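Local coordinates for protein sulfide-quinone reductase (Aquifex aeolicus, PDB 3HYW) that oxidises hydrogen sulfide with a quinone as electron acceptor, using bound FAD and building up polysulfur product at its active-site cysteines, at residues 193-205 with 358-372. Sequence-based numbering, arbitrary orientation.
Sequences HFGVGGIGASKRL and FFADPVIPPRERVIT
V196 and V363 face each other with CA atoms 6.9 Å apart, and G200 lies over V370 with CA atoms 6.0 Å apart, as the glycine-rich loop leading into helix 202-212 crosses one side of a β-hairpin. The hairpin pairs antiparallel strands 358-361 and 369-372 through F359 and I371, and a classic β bulge sets E368 and R369 opposite D361. Positive phi angles at G195, G197, G198 and G200 shape the loop; a CB on G200 would come tight against V370 CG2.

R367 joins the two backbones. Extended from CG to NE, its side chain carries the guanidinium to the loop, where NH2 donates to G198 O (2.9 Å, 153°) in the carbonyl plane and NH1 reaches V196 O at 3.0 Å along a more bent path. NE and NH1 both donate to V363 O, NH1 in the carbonyl plane and NE from above it, fixing the rotation of the group. Replacing R367 with alanine would probably leave the carbonyls of V196, G198 and V363 without these donors, and the loop held to the hairpin mainly by packing.

V196 CG1 presses tightly on V363 CG1 (3.5 Å). I199 lies over one guanidinium face and packs on the hairpin, CD1 on F358 CB and CG2 against V370 CB (3.9 Å). A chi1 of -56° turns the F358 ring toward the loop, where CE1 and CZ meet F194, S202 CB and L205 CD2. The edge of F194 points at its face in a T-shaped pair, centroids 5.3 Å apart.

F194 lines the octathiocane pocket, so this packing borders the polysulfur site. Beyond the hairpin, F359 and I371 rest on L411 of helix 401-411, whereas A201 and V370 pack against D208 and E212 of a second subunit.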
ATOM      1  N   HIS A 193      -3.645 -13.653  -1.341  1.00 30.65           N
ATOM      2  CA  HIS A 193      -4.678 -14.228  -0.477  1.00 30.75           C
ATOM      3  C   HIS A 193      -4.387 -15.701  -0.195  1.00 30.79           C
ATOM      4  O   HIS A 193      -4.505 -16.150   0.950  1.00 30.41           O
ATOM      5  CB  HIS A 193      -6.063 -14.071  -1.121  1.00 30.82           C
ATOM      6  CG  HIS A 193      -7.186 -14.627  -0.303  1.00 30.29           C
ATOM      7  ND1 HIS A 193      -7.550 -15.957  -0.341  1.00 30.78           N
ATOM      8  CD2 HIS A 193      -8.052 -14.026   0.547  1.00 30.59           C
ATOM      9  CE1 HIS A 193      -8.579 -16.154   0.462  1.00 29.53           C
ATOM     10  NE2 HIS A 193      -8.902 -14.999   1.014  1.00 30.92           N
ATOM     11  N   PHE A 194      -4.037 -16.448  -1.249  1.00 31.05           N
ATOM     12  CA  PHE A 194      -3.589 -17.852  -1.156  1.00 31.37           C
ATOM     13  C   PHE A 194      -4.643 -18.857  -0.665  1.00 31.84           C
ATOM     14  O   PHE A 194      -4.311 -20.003  -0.373  1.00 31.75           O
ATOM     15  CB  PHE A 194      -2.332 -17.993  -0.281  1.00 31.35           C
ATOM     16  CG  PHE A 194      -1.154 -17.158  -0.727  1.00 31.32           C
ATOM     17  CD1 PHE A 194      -0.766 -17.111  -2.068  1.00 32.03           C
ATOM     18  CD2 PHE A 194      -0.404 -16.452   0.215  1.00 32.53           C
ATOM     19  CE1 PHE A 194       0.339 -16.342  -2.471  1.00 32.58           C
ATOM     20  CE2 PHE A 194       0.709 -15.687  -0.169  1.00 32.22           C
ATOM     21  CZ  PHE A 194       1.080 -15.632  -1.519  1.00 32.33           C
ATOM     22  N   GLY A 195      -5.900 -18.439  -0.573  1.00 31.80           N
ATOM     23  CA  GLY A 195      -6.932 -19.284   0.036  1.00 32.06           C
ATOM     24  C   GLY A 195      -6.825 -19.341   1.560  1.00 32.28           C
ATOM     25  O   GLY A 195      -7.407 -20.220   2.197  1.00 32.42           O
ATOM     26  N   VAL A 196      -6.074 -18.411   2.147  1.00 32.33           N
ATOM     27  CA  VAL A 196      -5.896 -18.370   3.606  1.00 32.40           C
ATOM     28  C   VAL A 196      -6.160 -16.994   4.230  1.00 32.13           C
ATOM     29  O   VAL A 196      -5.883 -16.782   5.420  1.00 31.98           O
ATOM     30  CB  VAL A 196      -4.475 -18.876   4.037  1.00 32.57           C
ATOM     31  CG1 VAL A 196      -4.225 -20.290   3.550  1.00 32.60           C
ATOM     32  CG2 VAL A 196      -3.388 -17.942   3.532  1.00 33.06           C
ATOM     33  N   GLY A 197      -6.689 -16.065   3.429  1.00 31.94           N
ATOM     34  CA  GLY A 197      -6.923 -14.687   3.873  1.00 31.73           C
ATOM     35  C   GLY A 197      -5.633 -13.909   4.075  1.00 31.63           C
ATOM     36  O   GLY A 197      -5.559 -13.008   4.911  1.00 31.79           O
ATOM     37  N   GLY A 198      -4.610 -14.256   3.301  1.00 31.72           N
ATOM     38  CA  GLY A 198      -3.318 -13.588   3.395  1.00 31.58           C
ATOM     39  C   GLY A 198      -2.455 -14.123   4.524  1.00 31.56           C
ATOM     40  O   GLY A 198      -2.953 -14.748   5.472  1.00 31.16           O
ATOM     41  N   ILE A 199      -1.151 -13.881   4.408  1.00 31.47           N
ATOM     42  CA  ILE A 199      -0.191 -14.215   5.452  1.00 31.44           C
ATOM     43  C   ILE A 199       0.597 -12.952   5.721  1.00 31.49           C
ATOM     44  O   ILE A 199       1.418 -12.538   4.902  1.00 30.98           O
ATOM     45  CB  ILE A 199       0.744 -15.387   5.037  1.00 31.33           C
ATOM     46  CG1 ILE A 199      -0.073 -16.675   4.832  1.00 31.78           C
ATOM     47  CG2 ILE A 199       1.808 -15.622   6.104  1.00 31.53           C
ATOM     48  CD1 ILE A 199       0.605 -17.715   3.943  1.00 33.78           C
ATOM     49  N   GLY A 200       0.332 -12.331   6.866  1.00 32.03           N
ATOM     50  CA  GLY A 200       0.890 -11.011   7.173  1.00 32.33           C
ATOM     51  C   GLY A 200       0.584 -10.068   6.028  1.00 32.71           C
ATOM     52  O   GLY A 200      -0.526 -10.070   5.498  1.00 33.04           O
ATOM     53  N   ALA A 201       1.581  -9.293   5.619  1.00 33.20           N
ATOM     54  CA  ALA A 201       1.435  -8.374   4.494  1.00 33.42           C
ATOM     55  C   ALA A 201       1.769  -9.021   3.138  1.00 33.53           C
ATOM     56  O   ALA A 201       2.449  -8.415   2.310  1.00 33.58           O
ATOM     57  CB  ALA A 201       2.286  -7.118   4.732  1.00 33.71           C
ATOM     58  N   SER A 202       1.268 -10.239   2.904  1.00 33.53           N
ATOM     59  CA  SER A 202       1.496 -10.949   1.637  1.00 33.63           C
ATOM     60  C   SER A 202       0.877 -10.250   0.418  1.00 34.32           C
ATOM     61  O   SER A 202       1.426 -10.324  -0.680  1.00 34.65           O
ATOM     62  CB  SER A 202       0.991 -12.397   1.719  1.00 33.60           C
ATOM     63  OG  SER A 202      -0.388 -12.444   2.049  1.00 32.29           O
ATOM     64  N   LYS A 203      -0.260  -9.586   0.611  1.00 34.87           N
ATOM     65  CA  LYS A 203      -0.917  -8.856  -0.468  1.00 35.60           C
ATOM     66  C   LYS A 203      -0.032  -7.701  -0.934  1.00 36.15           C
ATOM     67  O   LYS A 203       0.268  -7.578  -2.122  1.00 35.80           O
ATOM     68  CB  LYS A 203      -2.285  -8.340  -0.006  1.00 35.93           C
ATOM     69  CG  LYS A 203      -2.983  -7.393  -0.977  1.00 36.39           C
ATOM     70  CD  LYS A 203      -4.168  -6.726  -0.305  1.00 37.49           C
ATOM     71  CE  LYS A 203      -4.904  -5.809  -1.259  1.00 38.65           C
ATOM     72  NZ  LYS A 203      -5.663  -4.769  -0.515  1.00 39.45           N
ATOM     73  N   ARG A 204       0.388  -6.877   0.025  1.00 36.49           N
ATOM     74  CA  ARG A 204       1.287  -5.750  -0.206  1.00 37.30           C
ATOM     75  C   ARG A 204       2.607  -6.207  -0.832  1.00 37.05           C
ATOM     76  O   ARG A 204       3.119  -5.560  -1.749  1.00 37.62           O
ATOM     77  CB  ARG A 204       1.521  -5.019   1.125  1.00 37.54           C
ATOM     78  CG  ARG A 204       2.044  -3.592   1.041  1.00 39.55           C
ATOM     79  CD  ARG A 204       1.627  -2.795   2.289  1.00 42.37           C
ATOM     80  NE  ARG A 204       0.436  -1.983   2.035  1.00 44.66           N
ATOM     81  CZ  ARG A 204      -0.485  -1.649   2.941  1.00 46.26           C
ATOM     82  NH1 ARG A 204      -0.393  -2.057   4.198  1.00 46.46           N
ATOM     83  NH2 ARG A 204      -1.515  -0.892   2.579  1.00 47.65           N
ATOM     84  N   LEU A 205       3.139  -7.326  -0.341  1.00 36.84           N
ATOM     85  CA  LEU A 205       4.380  -7.925  -0.839  1.00 36.30           C
ATOM     86  C   LEU A 205       4.282  -8.381  -2.298  1.00 35.63           C
ATOM     87  O   LEU A 205       5.161  -8.079  -3.102  1.00 35.26           O
ATOM     88  CB  LEU A 205       4.788  -9.118   0.049  1.00 36.52           C
ATOM     89  CG  LEU A 205       6.111  -9.865  -0.187  1.00 37.35           C
ATOM     90  CD1 LEU A 205       6.660 -10.422   1.128  1.00 38.53           C
ATOM     91  CD2 LEU A 205       6.005 -10.988  -1.227  1.00 38.95           C
ATOM     92  N   PHE A 358       6.979 -17.567   3.505  1.00 36.75           N
ATOM     93  CA  PHE A 358       5.746 -17.385   4.257  1.00 37.29           C
ATOM     94  C   PHE A 358       5.672 -18.436   5.355  1.00 37.46           C
ATOM     95  O   PHE A 358       5.981 -19.616   5.131  1.00 38.69           O
ATOM     96  CB  PHE A 358       4.519 -17.455   3.330  1.00 37.10           C
ATOM     97  CG  PHE A 358       4.566 -16.462   2.199  1.00 37.40           C
ATOM     98  CD1 PHE A 358       4.131 -15.152   2.386  1.00 37.09           C
ATOM     99  CD2 PHE A 358       5.078 -16.829   0.952  1.00 37.79           C
ATOM    100  CE1 PHE A 358       4.190 -14.224   1.343  1.00 37.43           C
ATOM    101  CE2 PHE A 358       5.147 -15.913  -0.093  1.00 38.01           C
ATOM    102  CZ  PHE A 358       4.702 -14.605   0.103  1.00 37.77           C
ATOM    103  N   PHE A 359       5.317 -17.994   6.554  1.00 36.98           N
ATOM    104  CA  PHE A 359       5.083 -18.893   7.676  1.00 36.33           C
ATOM    105  C   PHE A 359       3.808 -18.441   8.359  1.00 36.11           C
ATOM    106  O   PHE A 359       3.667 -17.265   8.676  1.00 35.52           O
ATOM    107  CB  PHE A 359       6.260 -18.867   8.666  1.00 36.27           C
ATOM    108  CG  PHE A 359       6.020 -19.666   9.931  1.00 35.68           C
ATOM    109  CD1 PHE A 359       6.050 -19.044  11.177  1.00 36.01           C
ATOM    110  CD2 PHE A 359       5.759 -21.035   9.874  1.00 35.48           C
ATOM    111  CE1 PHE A 359       5.834 -19.772  12.350  1.00 35.09           C
ATOM    112  CE2 PHE A 359       5.536 -21.769  11.042  1.00 34.92           C
ATOM    113  CZ  PHE A 359       5.575 -21.137  12.278  1.00 35.51           C
ATOM    114  N   ALA A 360       2.882 -19.378   8.557  1.00 35.66           N
ATOM    115  CA  ALA A 360       1.629 -19.105   9.243  1.00 35.56           C
ATOM    116  C   ALA A 360       1.358 -20.199  10.271  1.00 35.38           C
ATOM    117  O   ALA A 360       1.329 -21.382   9.929  1.00 35.18           O
ATOM    118  CB  ALA A 360       0.482 -19.002   8.239  1.00 35.36           C
ATOM    119  N   ASP A 361       1.171 -19.796  11.526  1.00 35.13           N
ATOM    120  CA  ASP A 361       0.978 -20.739  12.627  1.00 35.23           C
ATOM    121  C   ASP A 361      -0.206 -20.379  13.537  1.00 34.84           C
ATOM    122  O   ASP A 361      -0.111 -19.443  14.331  1.00 34.31           O
ATOM    123  CB  ASP A 361       2.260 -20.861  13.467  1.00 35.50           C
ATOM    124  CG  ASP A 361       2.089 -21.781  14.675  1.00 36.69           C
ATOM    125  OD1 ASP A 361       1.416 -22.819  14.543  1.00 37.13           O
ATOM    126  OD2 ASP A 361       2.621 -21.458  15.758  1.00 39.19           O
ATOM    127  N   PRO A 362      -1.322 -21.134  13.429  1.00 34.67           N
ATOM    128  CA  PRO A 362      -1.587 -22.120  12.382  1.00 34.79           C
ATOM    129  C   PRO A 362      -2.001 -21.427  11.087  1.00 34.73           C
ATOM    130  O   PRO A 362      -2.136 -20.207  11.062  1.00 34.46           O
ATOM    131  CB  PRO A 362      -2.762 -22.939  12.948  1.00 34.62           C
ATOM    132  CG  PRO A 362      -2.914 -22.501  14.384  1.00 34.85           C
ATOM    133  CD  PRO A 362      -2.408 -21.102  14.423  1.00 34.55           C
ATOM    134  N   VAL A 363      -2.192 -22.194  10.019  1.00 35.14           N
ATOM    135  CA  VAL A 363      -2.644 -21.618   8.752  1.00 35.30           C
ATOM    136  C   VAL A 363      -4.078 -21.096   8.901  1.00 35.05           C
ATOM    137  O   VAL A 363      -4.399 -19.997   8.450  1.00 35.36           O
ATOM    138  CB  VAL A 363      -2.507 -22.624   7.576  1.00 35.29           C
ATOM    139  CG1 VAL A 363      -2.806 -21.947   6.256  1.00 36.32           C
ATOM    140  CG2 VAL A 363      -1.106 -23.156   7.518  1.00 37.38           C
ATOM    141  N   ILE A 364      -4.923 -21.875   9.563  1.00 35.04           N
ATOM    142  CA  ILE A 364      -6.308 -21.474   9.822  1.00 35.23           C
ATOM    143  C   ILE A 364      -6.367 -20.546  11.046  1.00 35.25           C
ATOM    144  O   ILE A 364      -5.933 -20.931  12.136  1.00 35.06           O
ATOM    145  CB  ILE A 364      -7.215 -22.719  10.017  1.00 35.33           C
ATOM    146  CG1 ILE A 364      -7.161 -23.620   8.769  1.00 35.54           C
ATOM    147  CG2 ILE A 364      -8.656 -22.304  10.325  1.00 36.00           C
ATOM    148  CD1 ILE A 364      -7.645 -25.053   9.015  1.00 35.36           C
ATOM    149  N   PRO A 365      -6.879 -19.306  10.863  1.00 35.45           N
ATOM    150  CA  PRO A 365      -6.967 -18.336  11.961  1.00 35.54           C
ATOM    151  C   PRO A 365      -7.918 -18.787  13.083  1.00 35.60           C
ATOM    152  O   PRO A 365      -8.779 -19.634  12.839  1.00 36.00           O
ATOM    153  CB  PRO A 365      -7.510 -17.077  11.277  1.00 35.46           C
ATOM    154  CG  PRO A 365      -7.228 -17.264   9.825  1.00 36.09           C
ATOM    155  CD  PRO A 365      -7.389 -18.740   9.602  1.00 35.28           C
ATOM    156  N   PRO A 366      -7.771 -18.227  14.303  1.00 35.43           N
ATOM    157  CA  PRO A 366      -6.799 -17.200  14.728  1.00 35.21           C
ATOM    158  C   PRO A 366      -5.356 -17.711  14.784  1.00 34.97           C
ATOM    159  O   PRO A 366      -5.106 -18.837  15.210  1.00 34.40           O
ATOM    160  CB  PRO A 366      -7.276 -16.810  16.134  1.00 35.08           C
ATOM    161  CG  PRO A 366      -8.647 -17.405  16.278  1.00 35.43           C
ATOM    162  CD  PRO A 366      -8.664 -18.612  15.410  1.00 35.57           C
ATOM    163  N   ARG A 367      -4.420 -16.874  14.352  1.00 34.67           N
ATOM    164  CA  ARG A 367      -3.017 -17.268  14.286  1.00 34.71           C
ATOM    165  C   ARG A 367      -2.231 -16.778  15.494  1.00 34.94           C
ATOM    166  O   ARG A 367      -2.498 -15.698  16.023  1.00 34.50           O
ATOM    167  CB  ARG A 367      -2.377 -16.748  12.998  1.00 34.73           C
ATOM    168  CG  ARG A 367      -3.103 -17.159  11.740  1.00 33.92           C
ATOM    169  CD  ARG A 367      -2.185 -17.100  10.545  1.00 33.83           C
ATOM    170  NE  ARG A 367      -2.807 -17.685   9.359  1.00 32.43           N
ATOM    171  CZ  ARG A 367      -3.134 -17.003   8.263  1.00 33.19           C
ATOM    172  NH1 ARG A 367      -3.695 -17.632   7.241  1.00 30.50           N
ATOM    173  NH2 ARG A 367      -2.882 -15.699   8.177  1.00 31.44           N
ATOM    174  N   GLU A 368      -1.266 -17.588  15.929  1.00 35.22           N
ATOM    175  CA  GLU A 368      -0.324 -17.177  16.963  1.00 35.60           C
ATOM    176  C   GLU A 368       0.738 -16.261  16.348  1.00 35.35           C
ATOM    177  O   GLU A 368       1.117 -15.261  16.948  1.00 35.04           O
ATOM    178  CB  GLU A 368       0.317 -18.399  17.639  1.00 35.97           C
ATOM    179  CG  GLU A 368       0.832 -18.156  19.064  1.00 38.45           C
ATOM    180  CD  GLU A 368      -0.269 -18.115  20.136  1.00 40.77           C
ATOM    181  OE1 GLU A 368      -1.440 -18.447  19.839  1.00 42.53           O
ATOM    182  OE2 GLU A 368       0.046 -17.754  21.291  1.00 41.72           O
ATOM    183  N   ARG A 369       1.207 -16.599  15.147  1.00 35.26           N
ATOM    184  CA  ARG A 369       2.168 -15.749  14.442  1.00 35.16           C
ATOM    185  C   ARG A 369       2.277 -16.032  12.954  1.00 34.47           C
ATOM    186  O   ARG A 369       1.860 -17.091  12.465  1.00 34.36           O
ATOM    187  CB  ARG A 369       3.564 -15.815  15.092  1.00 35.11           C
ATOM    188  CG  ARG A 369       4.291 -17.145  14.938  1.00 35.89           C
ATOM    189  CD  ARG A 369       5.690 -17.092  15.571  1.00 36.16           C
ATOM    190  NE  ARG A 369       5.645 -16.597  16.950  1.00 38.56           N
ATOM    191  CZ  ARG A 369       5.305 -17.327  18.015  1.00 39.43           C
ATOM    192  NH1 ARG A 369       4.977 -18.611  17.887  1.00 39.04           N
ATOM    193  NH2 ARG A 369       5.292 -16.764  19.215  1.00 39.88           N
ATOM    194  N   VAL A 370       2.826 -15.055  12.242  1.00 34.18           N
ATOM    195  CA  VAL A 370       3.190 -15.210  10.841  1.00 34.56           C
ATOM    196  C   VAL A 370       4.584 -14.630  10.616  1.00 35.07           C
ATOM    197  O   VAL A 370       5.043 -13.782  11.384  1.00 34.21           O
ATOM    198  CB  VAL A 370       2.185 -14.518   9.865  1.00 34.44           C
ATOM    199  CG1 VAL A 370       0.798 -15.141   9.955  1.00 34.65           C
ATOM    200  CG2 VAL A 370       2.131 -13.006  10.093  1.00 34.40           C
ATOM    201  N   ILE A 371       5.255 -15.105   9.570  1.00 35.89           N
ATOM    202  CA  ILE A 371       6.480 -14.472   9.072  1.00 37.04           C
ATOM    203  C   ILE A 371       6.368 -14.337   7.561  1.00 37.47           C
ATOM    204  O   ILE A 371       6.029 -15.298   6.879  1.00 37.25           O
ATOM    205  CB  ILE A 371       7.765 -15.277   9.436  1.00 36.88           C
ATOM    206  CG1 ILE A 371       7.902 -15.410  10.959  1.00 37.06           C
ATOM    207  CG2 ILE A 371       9.010 -14.595   8.843  1.00 36.73           C
ATOM    208  CD1 ILE A 371       9.006 -16.351  11.421  1.00 37.82           C
ATOM    209  N   THR A 372       6.626 -13.135   7.053  1.00 38.10           N
ATOM    210  CA  THR A 372       6.617 -12.878   5.616  1.00 39.44           C
ATOM    211  C   THR A 372       7.904 -12.177   5.225  1.00 40.17           C
ATOM    212  O   THR A 372       8.157 -11.035   5.627  1.00 40.04           O
ATOM    213  CB  THR A 372       5.427 -12.019   5.176  1.00 39.25           C
ATOM    214  OG1 THR A 372       5.424 -10.787   5.915  1.00 41.14           O
ATOM    215  CG2 THR A 372       4.157 -12.746   5.428  1.00 39.49           C
TER